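Local coordinates for protein MxaA (Stigmatella aurantiaca, PDB 4W4T) that serves as the NADPH-binding terminal reductase domain of a myxalamid synthase, probably releasing the carrier-bound product by reduction to a primary alcohol, at residues N312-R317 and P396-S401; P276-L281 and G372-V377; Q306-V311 and G382-A387. One frame throughout, in Å; residues are numbered along the deposited sequence.

Contact 1 (N312-R317 and P396-S401); sequences NPQFVR and PSVDAS
The polar part of the contact centres on Gln314, whose side-chain amide faces the backbone of Val398 with both of its ends. OE1 accepts from N of Val398 at 3.0 Å; the N-H...O angle of 168° is nearly straight, and the donor lies in the carbonyl plane on a lone pair. NE2 points at O of Val398, but at 3.5 Å this second bond is weak. The amide therefore pairs with the N-H and C=O of one residue, much as a neighbouring strand would, and the two bonds, unequal as they are, oppose its flipping. A bend at chi2 (-119°) turns the amide to this position. Asn312 adds a weak bond from ND2 to O of Pro396, 3.1 Å long and poorly directed (131°); the same ND2 also donates to O of Leu284. Its OD1 accepts from N of Gln314 at 3.1 Å, which closes an Asx turn and shapes the backbone leading to Gln314.

In fold terms, 312-317 links strand 307-310 of the Rossmann sheet to helix 318-328, while 396-401 leads into helix 400-412. Asp399 is the N-cap of that last helix, its OD1 accepting from N of Leu402.

The apolar part is built on Val398. Its CG1 meets CG2 of Val316 at 4.1 Å, the two side chains crossing at about a right angle, and Met321 and Tyr324 of helix 318-328 also pack on Val316. The other branch, CG2 of Val398, approaches ND2 of Asn312 to 3.5 Å.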
# COMPACT_ATOMS: atom_id res chain seq x y z
N ASN A 312 -24.59 -14.31 7.27
CA ASN A 312 -24.78 -15.56 7.98
C ASN A 312 -25.54 -15.28 9.27
O ASN A 312 -25.08 -14.50 10.10
CB ASN A 312 -23.44 -16.23 8.25
CG ASN A 312 -23.57 -17.72 8.49
OD1 ASN A 312 -24.55 -18.18 9.07
ND2 ASN A 312 -22.59 -18.49 8.03
N PRO A 313 -26.72 -15.91 9.44
CA PRO A 313 -27.49 -15.76 10.68
C PRO A 313 -26.72 -16.25 11.91
O PRO A 313 -27.01 -15.80 13.03
CB PRO A 313 -28.72 -16.65 10.44
CG PRO A 313 -28.79 -16.81 8.96
CD PRO A 313 -27.37 -16.83 8.49
N GLN A 314 -25.76 -17.14 11.72
CA GLN A 314 -24.96 -17.68 12.82
C GLN A 314 -23.55 -17.09 12.78
O GLN A 314 -22.83 -17.28 11.81
CB GLN A 314 -24.91 -19.21 12.75
CG GLN A 314 -23.86 -19.90 13.67
CD GLN A 314 -22.79 -20.71 12.90
OE1 GLN A 314 -22.66 -20.60 11.67
NE2 GLN A 314 -22.03 -21.54 13.62
N PHE A 315 -23.15 -16.35 13.81
CA PHE A 315 -21.77 -15.84 13.85
C PHE A 315 -20.81 -16.94 14.27
O PHE A 315 -21.21 -17.96 14.82
CB PHE A 315 -21.65 -14.64 14.81
CG PHE A 315 -21.79 -15.01 16.27
CD1 PHE A 315 -20.69 -15.44 17.01
CD2 PHE A 315 -23.02 -14.93 16.90
CE1 PHE A 315 -20.83 -15.80 18.35
CE2 PHE A 315 -23.16 -15.28 18.24
CZ PHE A 315 -22.07 -15.70 18.96
N VAL A 316 -19.52 -16.73 14.02
CA VAL A 316 -18.51 -17.63 14.54
C VAL A 316 -17.58 -16.79 15.41
O VAL A 316 -17.38 -15.61 15.14
CB VAL A 316 -17.74 -18.36 13.39
CG1 VAL A 316 -16.93 -17.37 12.59
CG2 VAL A 316 -16.84 -19.46 13.95
N ARG A 317 -17.05 -17.38 16.48
CA ARG A 317 -16.06 -16.68 17.29
C ARG A 317 -14.67 -16.97 16.74
O ARG A 317 -14.46 -18.01 16.11
CB ARG A 317 -16.17 -17.09 18.76
CG ARG A 317 -17.47 -16.62 19.39
CD ARG A 317 -17.66 -17.11 20.80
NE ARG A 317 -17.65 -18.56 20.87
CZ ARG A 317 -16.63 -19.27 21.32
NH1 ARG A 317 -15.54 -18.63 21.74
NH2 ARG A 317 -16.68 -20.59 21.35
N PRO A 396 -25.24 -21.71 4.68
CA PRO A 396 -24.46 -22.77 5.33
C PRO A 396 -23.88 -22.31 6.66
O PRO A 396 -23.57 -21.13 6.85
CB PRO A 396 -23.35 -23.07 4.32
CG PRO A 396 -23.90 -22.61 2.99
CD PRO A 396 -24.79 -21.45 3.30
N SER A 397 -23.78 -23.24 7.60
CA SER A 397 -23.16 -22.99 8.88
C SER A 397 -21.65 -22.91 8.75
O SER A 397 -21.06 -23.59 7.90
CB SER A 397 -23.50 -24.09 9.89
OG SER A 397 -24.90 -24.29 9.94
N VAL A 398 -21.02 -22.11 9.59
CA VAL A 398 -19.57 -22.11 9.66
C VAL A 398 -19.18 -23.20 10.66
O VAL A 398 -19.55 -23.15 11.83
CB VAL A 398 -18.99 -20.76 10.08
CG1 VAL A 398 -17.46 -20.83 10.16
CG2 VAL A 398 -19.42 -19.68 9.08
N ASP A 399 -18.47 -24.21 10.17
CA ASP A 399 -18.02 -25.30 11.02
C ASP A 399 -16.72 -25.88 10.47
O ASP A 399 -16.21 -25.41 9.46
CB ASP A 399 -19.10 -26.38 11.15
CG ASP A 399 -19.61 -26.89 9.81
OD1 ASP A 399 -18.86 -26.88 8.81
OD2 ASP A 399 -20.78 -27.33 9.76
N ALA A 400 -16.18 -26.90 11.13
CA ALA A 400 -14.92 -27.46 10.67
C ALA A 400 -15.01 -27.95 9.22
O ALA A 400 -14.07 -27.81 8.45
CB ALA A 400 -14.46 -28.59 11.61
N SER A 401 -16.16 -28.49 8.84
CA SER A 401 -16.34 -28.98 7.48
C SER A 401 -16.25 -27.87 6.43
O SER A 401 -15.56 -28.03 5.41
CB SER A 401 -17.69 -29.70 7.34
OG SER A 401 -17.81 -30.28 6.05

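Contact 2 (P276-L281 and G372-V377); sequences PSVDAL and GGPRMV
The carboxylate of Asp279 turns one face to the backbone of Gly372. CA of Gly372 lies over that face at its OD2 side, 3.3 Å from OD2 of Asp279, and O of Gly372 lies on the same side of the plane. A bridging water sits beyond OD2 of Asp279, tilted only slightly from the carboxylate plane; it donates to OD2 at 2.8 Å and takes a weak bond from N of Gly372. With CG of Asp279 between its own backbone N and carbonyl carbon (chi1 51°), the carboxylate lies against the 372-377 segment. Given that placement, a CB on Gly372 would collide with OD2 of Asp279. Gly373 is restricted as well: its positive phi of 91° would press a CB against the preceding carbonyl O.

One direct hydrogen bond joins the backbones, from N of Asp279 to O of Gly372, 3.0 Å long and on a lone pair in the carbonyl plane. CA of Val278 makes a C-H...O contact with the same oxygen at 3.2 Å.

Segment 276-281 runs out of strand 274-277, which pairs in parallel with 333-336 in a small two-stranded sheet separate from the Rossmann sheet, an arrangement consistent with the C-terminal subdomain of extended short-chain dehydrogenases. The loop 372-377 packs alongside, the touching parts running 34° apart.

Apolar contacts flank the polar centre. CG1 of Val278 reaches CD of Pro374 at 4.3 Å, and Tyr337 of helix 337-348 touches both residues. Farther along, Met376, a selenomethionine here, extends beyond CG to put SE 3.7 Å from CB of Ala280. Near the end a second water donates to O of Leu281 and to O of Val377, at 2.8 Å each.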
# COMPACT_ATOMS: atom_id res chain seq x y z
N PRO A 276 -4.91 -13.84 15.77
CA PRO A 276 -5.32 -12.89 16.81
C PRO A 276 -6.59 -13.32 17.53
O PRO A 276 -7.50 -13.85 16.89
CB PRO A 276 -5.56 -11.60 16.02
CG PRO A 276 -6.05 -12.08 14.70
CD PRO A 276 -5.30 -13.36 14.42
N SER A 277 -6.66 -13.10 18.83
CA SER A 277 -7.92 -13.25 19.52
C SER A 277 -8.64 -11.91 19.37
O SER A 277 -8.22 -10.90 19.92
CB SER A 277 -7.74 -13.64 20.99
OG SER A 277 -6.89 -12.73 21.67
N VAL A 278 -9.70 -11.90 18.57
CA VAL A 278 -10.51 -10.71 18.42
C VAL A 278 -11.87 -11.01 19.04
O VAL A 278 -12.28 -12.17 19.09
CB VAL A 278 -10.65 -10.29 16.95
CG1 VAL A 278 -9.28 -9.94 16.37
CG2 VAL A 278 -11.29 -11.40 16.14
N ASP A 279 -12.55 -9.99 19.55
CA ASP A 279 -13.83 -10.25 20.21
C ASP A 279 -15.04 -10.07 19.28
O ASP A 279 -16.17 -10.13 19.74
CB ASP A 279 -13.99 -9.37 21.45
CG ASP A 279 -13.73 -7.91 21.17
OD1 ASP A 279 -13.93 -7.46 20.02
OD2 ASP A 279 -13.34 -7.19 22.12
N ALA A 280 -14.80 -9.87 17.99
CA ALA A 280 -15.91 -9.69 17.05
C ALA A 280 -16.76 -10.95 16.88
O ALA A 280 -16.27 -12.07 17.06
CB ALA A 280 -15.38 -9.24 15.70
N LEU A 281 -18.03 -10.76 16.54
CA LEU A 281 -18.87 -11.87 16.10
C LEU A 281 -18.69 -12.01 14.59
O LEU A 281 -19.37 -11.34 13.82
CB LEU A 281 -20.34 -11.63 16.43
CG LEU A 281 -20.64 -11.21 17.86
CD1 LEU A 281 -22.11 -10.90 18.03
CD2 LEU A 281 -20.18 -12.29 18.82
N GLY A 372 -9.52 -5.74 21.74
CA GLY A 372 -10.27 -6.80 21.11
C GLY A 372 -10.20 -6.79 19.60
O GLY A 372 -10.84 -7.60 18.95
N GLY A 373 -9.42 -5.87 19.03
CA GLY A 373 -9.23 -5.85 17.60
C GLY A 373 -10.24 -4.96 16.90
O GLY A 373 -10.96 -4.20 17.54
N PRO A 374 -10.29 -5.04 15.56
CA PRO A 374 -11.12 -4.19 14.71
C PRO A 374 -12.61 -4.24 15.05
O PRO A 374 -13.13 -5.31 15.34
CB PRO A 374 -10.87 -4.75 13.31
CG PRO A 374 -9.52 -5.37 13.40
CD PRO A 374 -9.47 -5.97 14.77
N ARG A 375 -13.27 -3.08 15.01
CA ARG A 375 -14.72 -3.01 15.11
C ARG A 375 -15.33 -3.64 13.87
O ARG A 375 -14.88 -3.37 12.75
CB ARG A 375 -15.21 -1.56 15.21
CG ARG A 375 -14.47 -0.70 16.22
CD ARG A 375 -14.54 0.78 15.82
NE ARG A 375 -13.96 1.64 16.86
CZ ARG A 375 -13.86 2.96 16.77
NH1 ARG A 375 -14.30 3.59 15.69
NH2 ARG A 375 -13.32 3.65 17.76
N MSE A 376 -16.35 -4.46 14.05
CA MSE A 376 -17.09 -5.00 12.92
C MSE A 376 -18.59 -4.78 13.10
O MSE A 376 -19.03 -4.41 14.19
CB MSE A 376 -16.76 -6.48 12.74
CG MSE A 376 -15.28 -6.68 12.45
SE MSE A 376 -14.83 -8.54 12.16
CE MSE A 376 -12.90 -8.44 12.50
N VAL A 377 -19.36 -4.97 12.04
CA VAL A 377 -20.79 -4.75 12.14
C VAL A 377 -21.53 -6.07 12.36
O VAL A 377 -21.14 -7.11 11.83
CB VAL A 377 -21.35 -4.04 10.88
CG1 VAL A 377 -21.03 -4.83 9.64
CG2 VAL A 377 -22.84 -3.82 11.01
O HOH W 1 -12.24 -4.60 21.86
O HOH W 2 -19.13 -8.63 13.11

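Contact 3 (Q306-V311 and G382-A387); sequences QTYHLV and GDTLKA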
# COMPACT_ATOMS: atom_id res chain seq x y z
N GLN A 306 -37.75 -2.90 -0.49
CA GLN A 306 -37.24 -3.48 0.75
C GLN A 306 -35.72 -3.62 0.76
O GLN A 306 -35.08 -3.53 -0.28
CB GLN A 306 -37.86 -4.85 1.01
CG GLN A 306 -39.38 -4.88 0.96
CD GLN A 306 -40.00 -3.76 1.76
OE1 GLN A 306 -39.79 -3.65 2.97
NE2 GLN A 306 -40.77 -2.91 1.09
N THR A 307 -35.17 -3.85 1.95
CA THR A 307 -33.73 -4.01 2.15
C THR A 307 -33.47 -5.34 2.85
O THR A 307 -34.19 -5.69 3.78
CB THR A 307 -33.15 -2.83 2.98
OG1 THR A 307 -33.28 -1.62 2.22
CG2 THR A 307 -31.66 -3.05 3.36
N TYR A 308 -32.47 -6.09 2.39
CA TYR A 308 -32.15 -7.38 2.99
C TYR A 308 -30.68 -7.50 3.34
O TYR A 308 -29.80 -7.08 2.58
CB TYR A 308 -32.57 -8.53 2.07
CG TYR A 308 -34.05 -8.48 1.77
CD1 TYR A 308 -34.97 -9.07 2.63
CD2 TYR A 308 -34.53 -7.81 0.65
CE1 TYR A 308 -36.33 -9.02 2.37
CE2 TYR A 308 -35.89 -7.75 0.38
CZ TYR A 308 -36.79 -8.35 1.24
OH TYR A 308 -38.14 -8.29 0.98
N HIS A 309 -30.42 -8.07 4.51
CA HIS A 309 -29.06 -8.32 4.94
C HIS A 309 -28.68 -9.74 4.61
O HIS A 309 -29.18 -10.69 5.22
CB HIS A 309 -28.92 -8.06 6.44
CG HIS A 309 -28.96 -6.60 6.79
ND1 HIS A 309 -29.17 -6.15 8.08
CD2 HIS A 309 -28.82 -5.50 6.02
CE1 HIS A 309 -29.14 -4.83 8.09
NE2 HIS A 309 -28.92 -4.41 6.85
N LEU A 310 -27.81 -9.90 3.61
CA LEU A 310 -27.41 -11.23 3.20
C LEU A 310 -26.15 -11.61 3.96
O LEU A 310 -25.04 -11.58 3.43
CB LEU A 310 -27.20 -11.29 1.68
CG LEU A 310 -28.42 -10.79 0.90
CD1 LEU A 310 -28.23 -11.00 -0.61
CD2 LEU A 310 -29.68 -11.47 1.40
N VAL A 311 -26.37 -11.94 5.23
CA VAL A 311 -25.31 -12.29 6.16
C VAL A 311 -25.61 -13.66 6.74
O VAL A 311 -26.75 -14.12 6.72
CB VAL A 311 -25.20 -11.26 7.30
CG1 VAL A 311 -24.93 -9.85 6.73
CG2 VAL A 311 -26.49 -11.26 8.12
N GLY A 382 -33.69 -11.07 9.91
CA GLY A 382 -35.01 -11.66 10.11
C GLY A 382 -35.93 -11.50 8.91
O GLY A 382 -36.70 -12.41 8.61
N ASP A 383 -35.86 -10.36 8.22
CA ASP A 383 -36.69 -10.14 7.03
C ASP A 383 -36.25 -11.03 5.87
O ASP A 383 -37.08 -11.52 5.09
CB ASP A 383 -36.66 -8.67 6.61
CG ASP A 383 -37.30 -7.77 7.64
OD1 ASP A 383 -37.98 -8.30 8.54
OD2 ASP A 383 -37.13 -6.54 7.56
N THR A 384 -34.95 -11.25 5.74
CA THR A 384 -34.45 -12.18 4.75
C THR A 384 -34.90 -13.60 5.06
O THR A 384 -35.36 -14.33 4.18
CB THR A 384 -32.93 -12.15 4.67
OG1 THR A 384 -32.49 -10.81 4.37
CG2 THR A 384 -32.44 -13.11 3.60
N LEU A 385 -34.76 -14.00 6.32
CA LEU A 385 -35.12 -15.36 6.72
C LEU A 385 -36.59 -15.66 6.38
O LEU A 385 -36.90 -16.70 5.78
CB LEU A 385 -34.86 -15.56 8.21
CG LEU A 385 -34.80 -17.01 8.69
CD1 LEU A 385 -33.45 -17.67 8.33
CD2 LEU A 385 -35.06 -17.08 10.21
N LYS A 386 -37.48 -14.74 6.73
CA LYS A 386 -38.90 -14.89 6.39
C LYS A 386 -39.13 -14.97 4.89
O LYS A 386 -39.82 -15.87 4.41
CB LYS A 386 -39.74 -13.75 6.97
CG LYS A 386 -39.56 -13.52 8.45
CD LYS A 386 -40.65 -12.61 9.04
CE LYS A 386 -40.28 -12.16 10.45
NZ LYS A 386 -39.81 -10.74 10.49
N ALA A 387 -38.54 -14.05 4.14
CA ALA A 387 -38.80 -13.99 2.71
C ALA A 387 -38.31 -15.26 1.99
O ALA A 387 -38.85 -15.63 0.95
CB ALA A 387 -38.16 -12.73 2.09
O HOH W 3 -36.59 -5.54 5.24
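Tyr308 lays its CB and the CD1-CE1 edge of its ring along the first turn of helix 382-388, overlapping Thr384 and the backbone of Asp383. A late helix here packs across strand 307-310 of the Rossmann sheet, which runs parallel to 239-248; the axes of 307-310 and 382-387 cross almost perpendicularly, at -93°, and come within 7.1 Å of each other. The closest approach is CB of Tyr308 to OG1 of Thr384, 3.2 Å. That hydroxyl lies at the ring edge, near its plane, as does O of Asp383, 3.8 Å from CE1 of Tyr308. CB of Ala387 comes to CE1 obliquely, at 4.1 Å. With CG anti to the carbonyl carbon (chi1 -59°), the tyrosine ring reaches the helix while Leu297 of helix 287-298 packs against it too. An alanine in place of Tyr308 would remove the whole ring and is likely to leave a gap beside Ala387 and the Asp383 carbonyl.

OG1 of Thr384 is hydrogen-bonded to OE2 of Glu204, which also accepts from N of His309, while OE1 takes N of Asp383. One carboxylate thus joins strand and helix. A water supplies another bridge, donating to O of Thr307 and, at 2.6 Å, to OD2 of Asp383. Past His309 the strand ends in an inverse gamma turn centred on Leu310, whose side chain lies about 7 Å from that of Leu67, which belongs to the NADPH site, although no cofactor is bound to this chain. At right angles to the threonine side chain, CD2 of Leu310 meets CG2 of Thr384 at 3.9 Å.

How the contacts relate
Along the chain the six segments come in the order 276-281, 306-311, 312-317, 372-377, 382-387 and 396-401, so every pair of contacts interleaves and the late segments, within 372-401, return to pack on elements from 276-317. Contact 3 sits on the Rossmann sheet, about 18 Å between centres from contact 1, to which it is joined by the direct run from strand 307-310 into 312-317. Contacts 1 and 2 have centres about 16 Å apart and touch where CE1 of Phe315 packs 3.6 Å from CD2 of Leu281. Contacts 2 and 3 are about 7 Å apart at their nearest atoms. Contact 3 thus packs late helix 382-388 on the main sheet, while contacts 1 and 2 lie among the loops and helices beyond it.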